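Local coordinates for beta-glucuronidase (PDB 6XXW), which probably hydrolyses beta-D-glucuronides, as a glycoside hydrolase of family 2 whose catalytic domain is a TIM barrel, at residues 322-327 / 574-579; 330-335 / 570-575; 390-395 / 432-437. All blocks are in the same frame, centred on the assembly; numbering follows the deposited sequence.

Contact 1 of 3, residues 322-327 / 574-579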
loop_
_atom_site.group_PDB
_atom_site.type_symbol
_atom_site.label_atom_id
_atom_site.label_comp_id
_atom_site.label_asym_id
_atom_site.label_seq_id
_atom_site.Cartn_x
_atom_site.Cartn_y
_atom_site.Cartn_z
ATOM N N ASN A 322 -16.003 -19.085 3.923
ATOM C CA ASN A 322 -16.050 -19.895 5.133
ATOM C C ASN A 322 -14.996 -20.996 5.085
ATOM O O ASN A 322 -14.247 -21.196 6.045
ATOM C CB ASN A 322 -17.445 -20.493 5.308
ATOM C CG ASN A 322 -18.468 -19.469 5.739
ATOM O OD1 ASN A 322 -18.120 -18.365 6.153
ATOM N ND2 ASN A 322 -19.741 -19.838 5.660
ATOM N N ILE A 323 -14.922 -21.717 3.969
ATOM C CA ILE A 323 -13.945 -22.796 3.860
ATOM C C ILE A 323 -12.533 -22.230 3.852
ATOM O O ILE A 323 -11.633 -22.758 4.520
ATOM C CB ILE A 323 -14.263 -23.661 2.625
ATOM C CG1 ILE A 323 -15.492 -24.532 2.949
ATOM C CG2 ILE A 323 -13.067 -24.552 2.243
ATOM C CD1 ILE A 323 -16.195 -25.107 1.729
ATOM N N LYS A 324 -12.319 -21.124 3.138
ATOM C CA LYS A 324 -11.029 -20.436 3.213
ATOM C C LYS A 324 -10.655 -20.114 4.659
ATOM O O LYS A 324 -9.509 -20.320 5.078
ATOM C CB LYS A 324 -11.072 -19.156 2.382
ATOM C CG LYS A 324 -9.770 -18.377 2.421
ATOM C CD LYS A 324 -8.609 -19.234 1.919
ATOM C CE LYS A 324 -7.449 -18.358 1.439
ATOM N NZ LYS A 324 -6.387 -19.156 0.742
ATOM N N ASP A 325 -11.618 -19.626 5.444
ATOM C CA ASP A 325 -11.313 -19.215 6.812
ATOM C C ASP A 325 -10.914 -20.419 7.659
ATOM O O ASP A 325 -9.983 -20.338 8.468
ATOM C CB ASP A 325 -12.522 -18.503 7.433
ATOM C CG ASP A 325 -12.666 -17.040 6.982
ATOM O OD1 ASP A 325 -11.830 -16.543 6.188
ATOM O OD2 ASP A 325 -13.634 -16.375 7.433
ATOM N N PHE A 326 -11.607 -21.551 7.489
ATOM C CA PHE A 326 -11.248 -22.728 8.270
ATOM C C PHE A 326 -9.898 -23.299 7.846
ATOM O O PHE A 326 -9.142 -23.800 8.685
ATOM C CB PHE A 326 -12.358 -23.783 8.175
ATOM C CG PHE A 326 -13.499 -23.506 9.113
ATOM C CD1 PHE A 326 -13.413 -23.860 10.451
ATOM C CD2 PHE A 326 -14.618 -22.810 8.679
ATOM C CE1 PHE A 326 -14.441 -23.571 11.321
ATOM C CE2 PHE A 326 -15.649 -22.514 9.550
ATOM C CZ PHE A 326 -15.561 -22.896 10.872
ATOM N N ASN A 327 -9.573 -23.246 6.555
ATOM C CA ASN A 327 -8.244 -23.698 6.141
ATOM C C ASN A 327 -7.157 -22.801 6.721
ATOM O O ASN A 327 -6.076 -23.278 7.094
ATOM C CB ASN A 327 -8.161 -23.749 4.618
ATOM C CG ASN A 327 -9.024 -24.846 4.051
ATOM O OD1 ASN A 327 -9.305 -25.825 4.738
ATOM N ND2 ASN A 327 -9.479 -24.680 2.819
ATOM N N ARG A 574 -8.612 -8.275 4.937
ATOM C CA ARG A 574 -10.003 -8.627 4.662
ATOM C C ARG A 574 -10.119 -9.644 3.529
ATOM O O ARG A 574 -11.088 -10.416 3.487
ATOM C CB ARG A 574 -10.811 -7.378 4.323
ATOM C CG ARG A 574 -12.319 -7.591 4.425
ATOM C CD ARG A 574 -13.044 -6.289 4.205
ATOM N NE ARG A 574 -14.420 -6.272 4.709
ATOM C CZ ARG A 574 -15.383 -5.551 4.150
ATOM N NH1 ARG A 574 -15.116 -4.835 3.071
ATOM N NH2 ARG A 574 -16.605 -5.531 4.667
ATOM N N ASN A 575 -9.159 -9.660 2.602
ATOM C CA ASN A 575 -9.130 -10.665 1.550
ATOM C C ASN A 575 -8.364 -11.917 1.969
ATOM O O ASN A 575 -7.925 -12.681 1.105
ATOM C CB ASN A 575 -8.561 -10.076 0.248
ATOM C CG ASN A 575 -7.099 -9.709 0.345
ATOM O OD1 ASN A 575 -6.495 -9.720 1.425
ATOM N ND2 ASN A 575 -6.513 -9.363 -0.795
ATOM N N ARG A 576 -8.187 -12.127 3.277
ATOM C CA ARG A 576 -7.762 -13.409 3.847
ATOM C C ARG A 576 -6.304 -13.747 3.508
ATOM O O ARG A 576 -5.968 -14.906 3.238
ATOM C CB ARG A 576 -8.699 -14.545 3.411
ATOM C CG ARG A 576 -9.823 -14.839 4.409
ATOM C CD ARG A 576 -10.722 -13.640 4.596
ATOM N NE ARG A 576 -11.844 -13.936 5.483
ATOM C CZ ARG A 576 -12.673 -13.021 5.969
ATOM N NH1 ARG A 576 -12.507 -11.744 5.645
ATOM N NH2 ARG A 576 -13.675 -13.389 6.770
ATOM N N GLN A 577 -5.425 -12.743 3.556
ATOM C CA GLN A 577 -3.986 -12.974 3.438
ATOM C C GLN A 577 -3.270 -12.508 4.705
ATOM O O GLN A 577 -3.711 -11.559 5.356
ATOM C CB GLN A 577 -3.394 -12.244 2.222
ATOM C CG GLN A 577 -3.965 -12.677 0.874
ATOM C CD GLN A 577 -3.861 -14.174 0.623
ATOM O OE1 GLN A 577 -2.921 -14.835 1.070
ATOM N NE2 GLN A 577 -4.829 -14.715 -0.111
ATOM N N PRO A 578 -2.159 -13.143 5.074
ATOM C CA PRO A 578 -1.608 -12.928 6.420
ATOM C C PRO A 578 -0.803 -11.643 6.541
ATOM O O PRO A 578 -0.070 -11.253 5.629
ATOM C CB PRO A 578 -0.705 -14.152 6.624
ATOM C CG PRO A 578 -0.236 -14.500 5.209
ATOM C CD PRO A 578 -1.443 -14.199 4.332
ATOM N N LYS A 579 -0.914 -10.996 7.705
ATOM C CA LYS A 579 0.035 -9.961 8.076
ATOM C C LYS A 579 1.221 -10.601 8.794
ATOM O O LYS A 579 1.236 -11.803 9.056
ATOM C CB LYS A 579 -0.635 -8.887 8.943
ATOM C CG LYS A 579 -1.772 -8.170 8.226
ATOM C CD LYS A 579 -2.419 -7.128 9.152
ATOM C CE LYS A 579 -3.807 -6.737 8.644
ATOM N NZ LYS A 579 -4.548 -5.872 9.621
HETATM O O HOH W 1 -4.447 -17.090 2.248
HETATM O O HOH W 2 -4.420 -17.820 -0.942
#
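Helix 319-332 of the TIM barrel faces the irregular loop that follows strand 544-550, and the two backbones come nearest at Asp325 and Arg576, whose CA atoms lie 7.4 Å apart. A buried, bidentate salt bridge fills that gap. Arg576 presents the side of its guanidinium made by NE and NH2 to the carboxylate of Asp325, one nitrogen to each oxygen. NE of Arg576 donates to OD1 of Asp325 at 2.7 Å, and NH2 of Arg576 donates to OD2 of Asp325 at 3.1 Å. Both bonds are nearly straight, both oxygens use their syn lone pairs, and the two planes are only 10° apart, the classical side-on fit that suits an arginine to an aspartate. A bend in the Arg576 chain at chi2 (61°) brings the NE and NH2 side of the guanidinium round to the carboxylate. The pair is further held from outside: Lys306 forms a second salt bridge to OD2 of Asp325, which would favour the charged carboxylate, and the backbone oxygen of Asp309 takes a bond from NH2 of Arg576. Next to this pair the aliphatic part of Lys324 runs past that of Arg576 in the opposite direction, with the CG atoms of Lys324 and Arg576 4.1 Å apart. The Lys324 amine binds the backbone oxygen of Asp60 of the second subunit, and a water joins it to NE2 of Gln577, so a long, flexible lysine suits this border between chains. Back within the loop, NH1 of Arg576 donates to the backbone O of Arg574 at 2.9 Å.

Contact 2 of 3, residues 330-335 / 570-575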
loop_
_atom_site.group_PDB
_atom_site.type_symbol
_atom_site.label_atom_id
_atom_site.label_comp_id
_atom_site.label_asym_id
_atom_site.label_seq_id
_atom_site.Cartn_x
_atom_site.Cartn_y
_atom_site.Cartn_z
ATOM N N LYS A 330 -6.710 -23.784 10.429
ATOM C CA LYS A 330 -5.861 -24.963 10.560
ATOM C C LYS A 330 -4.414 -24.643 10.204
ATOM O O LYS A 330 -3.488 -25.100 10.889
ATOM C CB LYS A 330 -6.403 -26.101 9.689
ATOM C CG LYS A 330 -7.649 -26.787 10.267
ATOM C CD LYS A 330 -7.348 -27.550 11.569
ATOM C CE LYS A 330 -6.896 -28.984 11.300
ATOM N NZ LYS A 330 -6.643 -29.768 12.551
ATOM N N TRP A 331 -4.200 -23.828 9.159
ATOM C CA TRP A 331 -2.842 -23.443 8.757
ATOM C C TRP A 331 -2.091 -22.720 9.878
ATOM O O TRP A 331 -0.919 -23.018 10.162
ATOM C CB TRP A 331 -2.915 -22.552 7.516
ATOM C CG TRP A 331 -1.609 -21.902 7.139
ATOM C CD1 TRP A 331 -0.591 -22.468 6.437
ATOM C CD2 TRP A 331 -1.199 -20.561 7.434
ATOM N NE1 TRP A 331 0.440 -21.562 6.275
ATOM C CE2 TRP A 331 0.091 -20.384 6.882
ATOM C CE3 TRP A 331 -1.791 -19.499 8.118
ATOM C CZ2 TRP A 331 0.798 -19.185 6.995
ATOM C CZ3 TRP A 331 -1.092 -18.302 8.233
ATOM C CH2 TRP A 331 0.195 -18.156 7.679
ATOM N N ILE A 332 -2.738 -21.742 10.509
ATOM C CA ILE A 332 -2.072 -20.967 11.556
ATOM C C ILE A 332 -1.988 -21.713 12.879
ATOM O O ILE A 332 -1.258 -21.286 13.781
ATOM C CB ILE A 332 -2.800 -19.614 11.688
ATOM C CG1 ILE A 332 -1.835 -18.531 12.209
ATOM C CG2 ILE A 332 -4.051 -19.739 12.576
ATOM C CD1 ILE A 332 -2.486 -17.158 12.338
ATOM N N GLY A 333 -2.685 -22.837 13.015
ATOM C CA GLY A 333 -2.613 -23.626 14.229
ATOM C C GLY A 333 -3.618 -23.244 15.288
ATOM O O GLY A 333 -3.421 -23.583 16.464
ATOM N N ALA A 334 -4.672 -22.526 14.917
ATOM C CA ALA A 334 -5.717 -22.195 15.873
ATOM C C ALA A 334 -6.573 -23.420 16.141
ATOM O O ALA A 334 -6.708 -24.304 15.298
ATOM C CB ALA A 334 -6.594 -21.063 15.346
ATOM N N ASN A 335 -7.168 -23.465 17.327
ATOM C CA ASN A 335 -8.079 -24.549 17.646
ATOM C C ASN A 335 -9.459 -24.051 18.050
ATOM O O ASN A 335 -10.305 -24.868 18.430
ATOM C CB ASN A 335 -7.475 -25.436 18.745
ATOM C CG ASN A 335 -7.225 -24.685 20.048
ATOM O OD1 ASN A 335 -7.805 -23.625 20.297
ATOM N ND2 ASN A 335 -6.364 -25.249 20.901
ATOM N N GLY A 570 -7.159 -6.938 12.197
ATOM C CA GLY A 570 -7.080 -8.296 11.688
ATOM C C GLY A 570 -5.648 -8.818 11.679
ATOM O O GLY A 570 -4.691 -8.077 11.431
ATOM N N VAL A 571 -5.499 -10.106 11.994
ATOM C CA VAL A 571 -4.247 -10.822 11.755
ATOM C C VAL A 571 -4.119 -11.158 10.266
ATOM O O VAL A 571 -3.006 -11.284 9.739
ATOM C CB VAL A 571 -4.210 -12.073 12.654
ATOM C CG1 VAL A 571 -3.234 -13.113 12.147
ATOM C CG2 VAL A 571 -3.914 -11.693 14.107
ATOM N N PHE A 572 -5.250 -11.314 9.584
ATOM C CA PHE A 572 -5.333 -11.440 8.136
ATOM C C PHE A 572 -5.970 -10.180 7.564
ATOM O O PHE A 572 -6.762 -9.508 8.230
ATOM C CB PHE A 572 -6.170 -12.664 7.714
ATOM C CG PHE A 572 -5.582 -13.974 8.153
ATOM C CD1 PHE A 572 -5.990 -14.561 9.338
ATOM C CD2 PHE A 572 -4.612 -14.605 7.396
ATOM C CE1 PHE A 572 -5.453 -15.763 9.766
ATOM C CE2 PHE A 572 -4.059 -15.815 7.824
ATOM C CZ PHE A 572 -4.491 -16.396 9.010
ATOM N N THR A 573 -5.621 -9.856 6.319
ATOM C CA THR A 573 -6.335 -8.784 5.641
ATOM C C THR A 573 -7.775 -9.224 5.370
ATOM O O THR A 573 -8.134 -10.395 5.525
ATOM C CB THR A 573 -5.636 -8.415 4.333
ATOM O OG1 THR A 573 -5.665 -9.544 3.461
ATOM C CG2 THR A 573 -4.200 -8.017 4.591
ATOM N N ARG A 574 -8.612 -8.275 4.937
ATOM C CA ARG A 574 -10.003 -8.627 4.662
ATOM C C ARG A 574 -10.119 -9.644 3.529
ATOM O O ARG A 574 -11.088 -10.416 3.487
ATOM C CB ARG A 574 -10.811 -7.378 4.323
ATOM C CG ARG A 574 -12.319 -7.591 4.425
ATOM C CD ARG A 574 -13.044 -6.289 4.205
ATOM N NE ARG A 574 -14.420 -6.272 4.709
ATOM C CZ ARG A 574 -15.383 -5.551 4.150
ATOM N NH1 ARG A 574 -15.116 -4.835 3.071
ATOM N NH2 ARG A 574 -16.605 -5.531 4.667
ATOM N N ASN A 575 -9.159 -9.660 2.602
ATOM C CA ASN A 575 -9.130 -10.665 1.550
ATOM C C ASN A 575 -8.364 -11.917 1.969
ATOM O O ASN A 575 -7.925 -12.681 1.105
ATOM C CB ASN A 575 -8.561 -10.076 0.248
ATOM C CG ASN A 575 -7.099 -9.709 0.345
ATOM O OD1 ASN A 575 -6.495 -9.720 1.425
ATOM N ND2 ASN A 575 -6.513 -9.363 -0.795
#
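The C-terminal end of helix 319-332 in the TIM barrel closes with a Schellman motif, and its last turn packs on the loop between strand 544-550 and helix 580-591. Gly333, with positive phi, is the C-prime residue, a conformation glycine adopts easily. Just before it, Trp331 and Ile332 reach toward Phe572 and Val571 in a wholly apolar contact. CZ3 of Trp331 approaches the edge of the Phe572 ring, 3.9 Å from its CE2. From Ile332, CD1 lies 4.0 Å from CZ of Phe572 and, in one of two conformers of the valine, also touches CG1 of Val571. This reach comes from an extended chain: CG1 of Ile332 stands opposite the backbone N (chi1 -153°) and CD1 continues straight on (chi2 179°). A long aliphatic chain suits this place, because its single terminal methyl reaches the phenyl ring and the valine together. Behind them, Phe304 of strand 297-305 touches Ile332 and Val571, while Trp331 meets Gln63 of the second subunit and Asp517 of the third. The arrangement is the hydrophobic packing of a helix on a connecting loop at the outer layer of a TIM barrel, next to a glycine-terminated helix end.

Contact 3 of 3, residues 390-395 / 432-437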
loop_
_atom_site.group_PDB
_atom_site.type_symbol
_atom_site.label_atom_id
_atom_site.label_comp_id
_atom_site.label_asym_id
_atom_site.label_seq_id
_atom_site.Cartn_x
_atom_site.Cartn_y
_atom_site.Cartn_z
ATOM N N HIS A 390 -36.176 -9.603 25.296
ATOM C CA HIS A 390 -35.614 -9.988 24.002
ATOM C C HIS A 390 -34.366 -10.844 24.177
ATOM O O HIS A 390 -34.192 -11.857 23.488
ATOM C CB HIS A 390 -35.292 -8.740 23.173
ATOM C CG HIS A 390 -34.679 -9.040 21.836
ATOM N ND1 HIS A 390 -35.356 -9.724 20.848
ATOM C CD2 HIS A 390 -33.465 -8.732 21.315
ATOM C CE1 HIS A 390 -34.582 -9.836 19.781
ATOM N NE2 HIS A 390 -33.428 -9.244 20.039
ATOM N N HIS A 391 -33.483 -10.448 25.098
ATOM C CA HIS A 391 -32.266 -11.214 25.349
ATOM C C HIS A 391 -32.593 -12.650 25.755
ATOM O O HIS A 391 -31.963 -13.604 25.273
ATOM C CB HIS A 391 -31.451 -10.500 26.426
ATOM C CG HIS A 391 -29.991 -10.848 26.447
ATOM N ND1 HIS A 391 -29.045 -10.012 27.012
ATOM C CD2 HIS A 391 -29.317 -11.942 26.020
ATOM C CE1 HIS A 391 -27.854 -10.574 26.922
ATOM N NE2 HIS A 391 -27.988 -11.740 26.312
ATOM N N LEU A 392 -33.583 -12.826 26.634
ATOM C CA LEU A 392 -33.966 -14.170 27.063
ATOM C C LEU A 392 -34.540 -14.979 25.908
ATOM O O LEU A 392 -34.262 -16.179 25.782
ATOM C CB LEU A 392 -34.981 -14.094 28.208
ATOM C CG LEU A 392 -34.485 -13.436 29.494
ATOM C CD1 LEU A 392 -35.660 -13.119 30.440
ATOM C CD2 LEU A 392 -33.407 -14.271 30.197
ATOM N N GLU A 393 -35.369 -14.355 25.069
ATOM C CA GLU A 393 -35.870 -15.066 23.894
ATOM C C GLU A 393 -34.728 -15.433 22.950
ATOM O O GLU A 393 -34.736 -16.512 22.338
ATOM C CB GLU A 393 -36.928 -14.224 23.179
ATOM C CG GLU A 393 -38.127 -13.911 24.079
ATOM C CD GLU A 393 -39.282 -13.231 23.353
ATOM O OE1 GLU A 393 -39.162 -12.031 23.032
ATOM O OE2 GLU A 393 -40.318 -13.893 23.127
ATOM N N ILE A 394 -33.733 -14.550 22.829
ATOM C CA ILE A 394 -32.576 -14.832 21.977
ATOM C C ILE A 394 -31.834 -16.072 22.467
ATOM O O ILE A 394 -31.483 -16.959 21.678
ATOM C CB ILE A 394 -31.639 -13.612 21.919
ATOM C CG1 ILE A 394 -32.239 -12.510 21.041
ATOM C CG2 ILE A 394 -30.233 -14.030 21.439
ATOM C CD1 ILE A 394 -32.681 -12.979 19.685
ATOM N N MET A 395 -31.558 -16.142 23.771
ATOM C CA MET A 395 -30.876 -17.321 24.313
ATOM C C MET A 395 -31.671 -18.593 24.036
ATOM O O MET A 395 -31.090 -19.644 23.733
ATOM C CB MET A 395 -30.636 -17.175 25.825
ATOM C CG MET A 395 -29.854 -15.941 26.267
ATOM S SD MET A 395 -28.322 -15.682 25.323
ATOM C CE MET A 395 -27.449 -17.219 25.606
ATOM N N ILE A 432 -28.087 -15.112 32.758
ATOM C CA ILE A 432 -27.236 -16.260 33.044
ATOM C C ILE A 432 -28.061 -17.418 33.598
ATOM O O ILE A 432 -27.867 -18.581 33.219
ATOM C CB ILE A 432 -26.116 -15.844 34.009
ATOM C CG1 ILE A 432 -25.159 -14.878 33.287
ATOM C CG2 ILE A 432 -25.406 -17.078 34.566
ATOM C CD1 ILE A 432 -24.169 -14.138 34.204
ATOM N N GLU A 433 -29.002 -17.118 34.489
ATOM C CA GLU A 433 -29.831 -18.174 35.066
ATOM C C GLU A 433 -30.644 -18.885 33.993
ATOM O O GLU A 433 -30.779 -20.114 34.014
ATOM C CB GLU A 433 -30.757 -17.587 36.127
ATOM C CG GLU A 433 -31.573 -18.628 36.865
ATOM C CD GLU A 433 -32.242 -18.051 38.103
ATOM O OE1 GLU A 433 -31.540 -17.403 38.911
ATOM O OE2 GLU A 433 -33.465 -18.242 38.261
ATOM N N GLU A 434 -31.190 -18.129 33.038
ATOM C CA GLU A 434 -32.002 -18.740 31.992
ATOM C C GLU A 434 -31.142 -19.566 31.036
ATOM O O GLU A 434 -31.548 -20.652 30.595
ATOM C CB GLU A 434 -32.778 -17.649 31.249
ATOM C CG GLU A 434 -33.594 -18.142 30.068
ATOM C CD GLU A 434 -34.834 -18.913 30.493
ATOM O OE1 GLU A 434 -35.060 -19.085 31.718
ATOM O OE2 GLU A 434 -35.578 -19.359 29.595
ATOM N N THR A 435 -29.942 -19.073 30.717
ATOM C CA THR A 435 -29.054 -19.808 29.820
ATOM C C THR A 435 -28.694 -21.169 30.397
ATOM O O THR A 435 -28.726 -22.184 29.692
ATOM C CB THR A 435 -27.795 -18.980 29.552
ATOM O OG1 THR A 435 -28.179 -17.733 28.951
ATOM C CG2 THR A 435 -26.822 -19.736 28.621
ATOM N N ARG A 436 -28.347 -21.206 31.684
ATOM C CA ARG A 436 -27.980 -22.464 32.325
ATOM C C ARG A 436 -29.167 -23.414 32.389
ATOM O O ARG A 436 -29.005 -24.632 32.229
ATOM C CB ARG A 436 -27.430 -22.190 33.727
ATOM C CG ARG A 436 -26.503 -23.269 34.262
ATOM C CD ARG A 436 -27.112 -23.988 35.451
ATOM N NE ARG A 436 -27.293 -23.097 36.595
ATOM C CZ ARG A 436 -26.894 -23.380 37.832
ATOM N NH1 ARG A 436 -26.287 -24.531 38.087
ATOM N NH2 ARG A 436 -27.101 -22.510 38.816
ATOM N N ARG A 437 -30.368 -22.874 32.621
ATOM C CA ARG A 437 -31.569 -23.705 32.651
ATOM C C ARG A 437 -31.833 -24.328 31.289
ATOM O O ARG A 437 -32.233 -25.494 31.196
ATOM C CB ARG A 437 -32.772 -22.867 33.088
ATOM C CG ARG A 437 -34.054 -23.664 33.200
ATOM C CD ARG A 437 -35.261 -22.747 33.325
ATOM N NE ARG A 437 -35.620 -22.156 32.042
ATOM C CZ ARG A 437 -36.404 -22.752 31.153
ATOM N NH1 ARG A 437 -36.900 -23.951 31.422
ATOM N NH2 ARG A 437 -36.693 -22.153 30.002
#
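Leu392 and Met395, one turn apart on helix 385-402, meet Glu434 and Thr435 on helix 422-438. CD2 of Leu392 lies against the aliphatic part of Glu434, 3.6 Å from its CB, and the two side chains cross at about a right angle. Met395 bends at chi2 and chi3 (-49° and -58°), folding its methyl end over Thr435; CE of Met395 is 3.5 Å from OG1 of Thr435. The flexible thioether follows the contour of the small threonine. The hydroxyl of Thr435 is hydrogen-bonded to the backbone O of Val431, one turn earlier in its own helix, so this polar group can lie under a methyl group. Glu434 keeps its carbon chain on Leu392 while its carboxylate is gripped by Arg437: NE of Arg437 meets OE1 of Glu434 at 3.1 Å and NH2 of Arg437 meets OE2 of Glu434 at 3.0 Å, both from above the carboxylate plane. Arg396 of helix 385-402 adds a salt bridge to OE2, linking the helices. Further out, Trp411 and Val413 of strand 408-415 and Ile444 of strand 444-448 back Thr435. Such side-by-side packing of neighbouring helices over parallel strands is typical of a beta/alpha barrel.

From the N terminus the chain first builds the beta domains, then enters the TIM barrel, where all three contacts lie. Helix 319-332 begins both contact 1 and contact 2, and each is closed more than 230 residues later by the loop before helix 580-591. Both end on the same stretch, sharing Arg574 and Asn575, so the two closures nearly coincide; their centres are 6 Å apart, and Val571 O meets Lys579 N where the two touch. Contact 3 closes a much shorter loop, helix 385-402 to helix 422-438 across strand 408-415, nested within both. Its centre lies about 33 Å from that of contact 1 and 32 Å from that of contact 2, on the opposite side of the chain's centre.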